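Local coordinates for protein gamma-glutamyltransferase 1 Threonine peptidase. MEROPS family T03 (Pseudomonas nitroreducens, PDB 7D9E) that is a gamma-glutamyltranspeptidase, an Ntn-type hydrolase that transfers gamma-glutamyl groups to acceptors such as amines, and probably also hydrolyses gamma-glutamyl compounds, at residues A[146-158]-A[204-216]. Sequence-based numbering, arbitrary orientation.
Sequences WSELLTPAIGYAQ and KTLERIADKGPDD
The indole of Trp-146 meets the last turn of helix 200-212 edge-on, NE1 and CD1 toward the carbonyl oxygens of Ile-209 and Ala-210. Its NE1 donates a nearly straight hydrogen bond to Ile-209 O (2.9 Å, 172°); the oxygen lies in the indole plane, but the donor stands above the carbonyl plane. Gly-213 N reaches the same oxygen from the opposite face of that plane, and the chain leaves the helix at Gly-213 with positive phi, so the Trp-146 bond fastens a helix end within an antiparallel helix pair. With CG anti to the backbone N (chi1 171°), the ring extends across the interface and brings CZ2 to 3.9 Å from Ile-209 CG2. Replacing Trp-146 with an alanine would probably leave Ile-209 O with Gly-213 N alone of these two donors and open a gap beside Ile-209. Further along, Leu-150 sets CB 3.7 Å from Ala-210 CB, while its CD1 meets Leu-206 CD2. Ile-154 and Leu-206 pass alongside in opposing senses, with Ile-154 CG1 3.6 Å from Leu-206 CB. At the far end a water accepts from Gln-158 NE2 and donates weakly to Glu-207 OE1. Segments 146-158 and 204-212 run antiparallel (166°), their axes 8.1 Å apart at closest. Helix 53-67 adjoins the pair through Phe-62, which touches Leu-150, Ala-153 and Leu-206, and helix 130-141 supplies Trp-135, edge-to-face with Trp-146, and Val-131 against Ile-209.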
loop_
_atom_site.group_PDB
_atom_site.type_symbol
_atom_site.label_atom_id
_atom_site.label_comp_id
_atom_site.label_asym_id
_atom_site.label_seq_id
_atom_site.Cartn_x
_atom_site.Cartn_y
_atom_site.Cartn_z
ATOM N N TRP A 146 -24.307 2.103 8.156
ATOM C CA TRP A 146 -22.950 2.013 8.689
ATOM C C TRP A 146 -22.851 1.014 9.836
ATOM O O TRP A 146 -21.964 0.157 9.849
ATOM C CB TRP A 146 -22.521 3.404 9.154
ATOM C CG TRP A 146 -21.246 3.491 9.933
ATOM C CD1 TRP A 146 -21.128 3.498 11.291
ATOM C CD2 TRP A 146 -19.917 3.654 9.417
ATOM N NE1 TRP A 146 -19.818 3.631 11.652
ATOM C CE2 TRP A 146 -19.049 3.725 10.520
ATOM C CE3 TRP A 146 -19.380 3.738 8.133
ATOM C CZ2 TRP A 146 -17.677 3.889 10.380
ATOM C CZ3 TRP A 146 -18.017 3.899 7.987
ATOM C CH2 TRP A 146 -17.175 3.966 9.107
ATOM N N SER A 147 -23.750 1.108 10.815
ATOM C CA SER A 147 -23.613 0.259 11.994
ATOM C C SER A 147 -23.648 -1.220 11.626
ATOM O O SER A 147 -22.936 -2.030 12.226
ATOM C CB SER A 147 -24.708 0.589 13.006
ATOM O OG SER A 147 -25.986 0.344 12.449
ATOM N N GLU A 148 -24.462 -1.590 10.631
ATOM C CA GLU A 148 -24.556 -2.989 10.229
ATOM C C GLU A 148 -23.278 -3.461 9.540
ATOM O O GLU A 148 -22.912 -4.641 9.646
ATOM C CB GLU A 148 -25.753 -3.172 9.291
ATOM C CG GLU A 148 -27.112 -2.884 9.930
ATOM C CD GLU A 148 -27.292 -3.540 11.285
ATOM N N LEU A 149 -22.571 -2.562 8.857
ATOM C CA LEU A 149 -21.334 -2.942 8.181
ATOM C C LEU A 149 -20.211 -3.262 9.157
ATOM O O LEU A 149 -19.229 -3.907 8.767
ATOM C CB LEU A 149 -20.904 -1.795 7.271
ATOM C CG LEU A 149 -21.864 -1.505 6.112
ATOM C CD1 LEU A 149 -21.330 -0.302 5.353
ATOM C CD2 LEU A 149 -22.038 -2.697 5.189
ATOM N N LEU A 150 -20.314 -2.806 10.400
ATOM C CA LEU A 150 -19.323 -3.115 11.416
ATOM C C LEU A 150 -19.599 -4.449 12.096
ATOM O O LEU A 150 -18.699 -4.991 12.745
ATOM C CB LEU A 150 -19.297 -2.009 12.479
ATOM C CG LEU A 150 -18.413 -0.768 12.299
ATOM C CD1 LEU A 150 -16.945 -1.094 12.439
ATOM C CD2 LEU A 150 -18.699 -0.113 10.934
ATOM N N THR A 151 -20.796 -5.020 11.945
ATOM C CA THR A 151 -21.119 -6.197 12.741
ATOM C C THR A 151 -20.232 -7.396 12.407
ATOM O O THR A 151 -19.865 -8.123 13.342
ATOM C CB THR A 151 -22.611 -6.553 12.668
ATOM O OG1 THR A 151 -23.015 -6.784 11.321
ATOM C CG2 THR A 151 -23.416 -5.415 13.230
ATOM N N PRO A 152 -19.853 -7.657 11.147
ATOM C CA PRO A 152 -18.932 -8.779 10.914
ATOM C C PRO A 152 -17.620 -8.627 11.665
ATOM O O PRO A 152 -17.154 -9.574 12.311
ATOM C CB PRO A 152 -18.720 -8.745 9.389
ATOM C CG PRO A 152 -19.969 -8.125 8.856
ATOM C CD PRO A 152 -20.317 -7.060 9.883
ATOM N N ALA A 153 -17.005 -7.445 11.583
ATOM C CA ALA A 153 -15.745 -7.215 12.278
ATOM C C ALA A 153 -15.910 -7.360 13.781
ATOM O O ALA A 153 -15.059 -7.951 14.458
ATOM C CB ALA A 153 -15.224 -5.822 11.932
ATOM N N ILE A 154 -16.990 -6.815 14.338
ATOM C CA ILE A 154 -17.218 -6.970 15.771
ATOM C C ILE A 154 -17.261 -8.446 16.139
ATOM O O ILE A 154 -16.700 -8.866 17.159
ATOM C CB ILE A 154 -18.510 -6.245 16.182
ATOM C CG1 ILE A 154 -18.333 -4.731 16.046
ATOM C CG2 ILE A 154 -18.901 -6.596 17.605
ATOM C CD1 ILE A 154 -19.653 -3.989 15.955
ATOM N N GLY A 155 -17.926 -9.255 15.310
ATOM C CA GLY A 155 -18.031 -10.676 15.599
ATOM C C GLY A 155 -16.689 -11.379 15.592
ATOM O O GLY A 155 -16.406 -12.176 16.483
ATOM N N TYR A 156 -15.838 -11.073 14.605
ATOM C CA TYR A 156 -14.509 -11.688 14.568
ATOM C C TYR A 156 -13.670 -11.253 15.756
ATOM O O TYR A 156 -12.872 -12.047 16.275
ATOM C CB TYR A 156 -13.778 -11.401 13.248
ATOM C CG TYR A 156 -14.294 -12.233 12.101
ATOM C CD1 TYR A 156 -14.190 -13.623 12.119
ATOM C CD2 TYR A 156 -14.913 -11.634 11.023
ATOM C CE1 TYR A 156 -14.681 -14.383 11.084
ATOM C CE2 TYR A 156 -15.416 -12.403 9.967
ATOM C CZ TYR A 156 -15.286 -13.758 10.010
ATOM O OH TYR A 156 -15.778 -14.527 8.983
ATOM N N ALA A 157 -13.866 -10.021 16.248
ATOM C CA ALA A 157 -13.135 -9.601 17.438
ATOM C C ALA A 157 -13.644 -10.321 18.676
ATOM O O ALA A 157 -12.850 -10.754 19.521
ATOM C CB ALA A 157 -13.253 -8.084 17.626
ATOM N N GLN A 158 -14.966 -10.484 18.800
ATOM C CA GLN A 158 -15.544 -11.116 19.981
ATOM C C GLN A 158 -15.257 -12.614 20.049
ATOM O O GLN A 158 -14.895 -13.131 21.113
ATOM C CB GLN A 158 -17.066 -10.909 19.982
ATOM C CG GLN A 158 -17.497 -9.513 20.318
ATOM C CD GLN A 158 -18.977 -9.300 20.078
ATOM O OE1 GLN A 158 -19.661 -10.152 19.494
ATOM N NE2 GLN A 158 -19.475 -8.161 20.520
ATOM N N LYS A 204 -15.134 -3.963 21.593
ATOM C CA LYS A 204 -15.843 -2.833 22.189
ATOM C C LYS A 204 -15.541 -1.542 21.432
ATOM O O LYS A 204 -16.433 -0.707 21.230
ATOM C CB LYS A 204 -15.492 -2.713 23.673
ATOM C CG LYS A 204 -16.065 -3.866 24.516
ATOM C CD LYS A 204 -15.614 -3.803 25.975
ATOM N N THR A 205 -14.293 -1.363 20.993
ATOM C CA THR A 205 -13.939 -0.190 20.201
ATOM C C THR A 205 -14.747 -0.149 18.911
ATOM O O THR A 205 -15.283 0.903 18.523
ATOM C CB THR A 205 -12.441 -0.230 19.899
ATOM O OG1 THR A 205 -11.708 -0.173 21.128
ATOM C CG2 THR A 205 -12.008 0.918 18.996
ATOM N N LEU A 206 -14.849 -1.294 18.233
ATOM C CA LEU A 206 -15.618 -1.355 16.997
ATOM C C LEU A 206 -17.104 -1.131 17.234
ATOM O O LEU A 206 -17.785 -0.586 16.351
ATOM C CB LEU A 206 -15.365 -2.684 16.294
ATOM C CG LEU A 206 -13.936 -2.818 15.757
ATOM C CD1 LEU A 206 -13.686 -4.273 15.411
ATOM C CD2 LEU A 206 -13.726 -1.936 14.548
ATOM N N GLU A 207 -17.628 -1.541 18.397
ATOM C CA GLU A 207 -19.016 -1.229 18.730
ATOM C C GLU A 207 -19.232 0.272 18.865
ATOM O O GLU A 207 -20.247 0.807 18.395
ATOM C CB GLU A 207 -19.444 -1.945 20.014
ATOM C CG GLU A 207 -19.469 -3.454 19.911
ATOM C CD GLU A 207 -20.073 -4.111 21.141
ATOM O OE1 GLU A 207 -19.549 -3.893 22.252
ATOM O OE2 GLU A 207 -21.081 -4.836 20.995
ATOM N N ARG A 208 -18.297 0.969 19.515
ATOM C CA ARG A 208 -18.402 2.423 19.614
ATOM C C ARG A 208 -18.340 3.073 18.236
ATOM O O ARG A 208 -19.096 4.014 17.953
ATOM C CB ARG A 208 -17.297 2.981 20.511
ATOM C CG ARG A 208 -17.414 2.522 21.965
ATOM C CD ARG A 208 -16.508 3.286 22.911
ATOM N NE ARG A 208 -15.092 3.187 22.573
ATOM C CZ ARG A 208 -14.284 2.219 22.994
ATOM N NH1 ARG A 208 -14.762 1.252 23.766
ATOM N NH2 ARG A 208 -13.006 2.214 22.634
ATOM N N ILE A 209 -17.427 2.608 17.380
ATOM C CA ILE A 209 -17.335 3.142 16.020
ATOM C C ILE A 209 -18.617 2.863 15.249
ATOM O O ILE A 209 -19.084 3.704 14.466
ATOM C CB ILE A 209 -16.090 2.571 15.313
ATOM C CG1 ILE A 209 -14.825 3.098 15.988
ATOM C CG2 ILE A 209 -16.095 2.940 13.844
ATOM C CD1 ILE A 209 -13.523 2.406 15.579
ATOM N N ALA A 210 -19.224 1.691 15.469
ATOM C CA ALA A 210 -20.482 1.386 14.794
ATOM C C ALA A 210 -21.566 2.384 15.181
ATOM O O ALA A 210 -22.409 2.754 14.355
ATOM C CB ALA A 210 -20.936 -0.028 15.145
ATOM N N ASP A 211 -21.563 2.820 16.435
ATOM C CA ASP A 211 -22.592 3.713 16.945
ATOM C C ASP A 211 -22.286 5.179 16.686
ATOM O O ASP A 211 -23.215 5.967 16.459
ATOM C CB ASP A 211 -22.769 3.510 18.449
ATOM C CG ASP A 211 -23.386 2.179 18.793
ATOM O OD1 ASP A 211 -24.045 1.580 17.914
ATOM O OD2 ASP A 211 -23.204 1.725 19.943
ATOM N N LYS A 212 -21.011 5.574 16.739
ATOM C CA LYS A 212 -20.628 6.981 16.721
ATOM C C LYS A 212 -19.707 7.351 15.571
ATOM O O LYS A 212 -19.346 8.521 15.433
ATOM C CB LYS A 212 -19.965 7.372 18.049
ATOM C CG LYS A 212 -20.788 7.012 19.279
ATOM N N GLY A 213 -19.327 6.410 14.735
ATOM C CA GLY A 213 -18.474 6.718 13.616
ATOM C C GLY A 213 -17.161 7.325 14.052
ATOM O O GLY A 213 -16.590 6.974 15.093
ATOM N N PRO A 214 -16.628 8.232 13.234
ATOM C CA PRO A 214 -15.361 8.874 13.596
ATOM C C PRO A 214 -15.445 9.669 14.881
ATOM O O PRO A 214 -14.400 10.001 15.455
ATOM C CB PRO A 214 -15.066 9.783 12.390
ATOM C CG PRO A 214 -16.401 10.008 11.756
ATOM C CD PRO A 214 -17.133 8.706 11.932
ATOM N N ASP A 215 -16.651 9.980 15.366
ATOM C CA ASP A 215 -16.750 10.747 16.598
ATOM C C ASP A 215 -16.113 9.989 17.759
ATOM O O ASP A 215 -15.462 10.586 18.617
ATOM C CB ASP A 215 -18.209 11.067 16.907
ATOM C CG ASP A 215 -18.670 12.364 16.275
ATOM O OD1 ASP A 215 -17.857 13.026 15.597
ATOM O OD2 ASP A 215 -19.849 12.728 16.471
ATOM N N ASP A 216 -16.277 8.670 17.801
ATOM C CA ASP A 216 -15.633 7.914 18.874
ATOM C C ASP A 216 -14.118 7.953 18.735
ATOM O O ASP A 216 -13.393 8.167 19.720
ATOM C CB ASP A 216 -16.102 6.463 18.852
ATOM C CG ASP A 216 -15.225 5.555 19.692
ATOM O OD1 ASP A 216 -15.212 5.744 20.934
ATOM O OD2 ASP A 216 -14.529 4.680 19.112
HETATM O O HOH W 1 -18.049 -6.446 22.368
#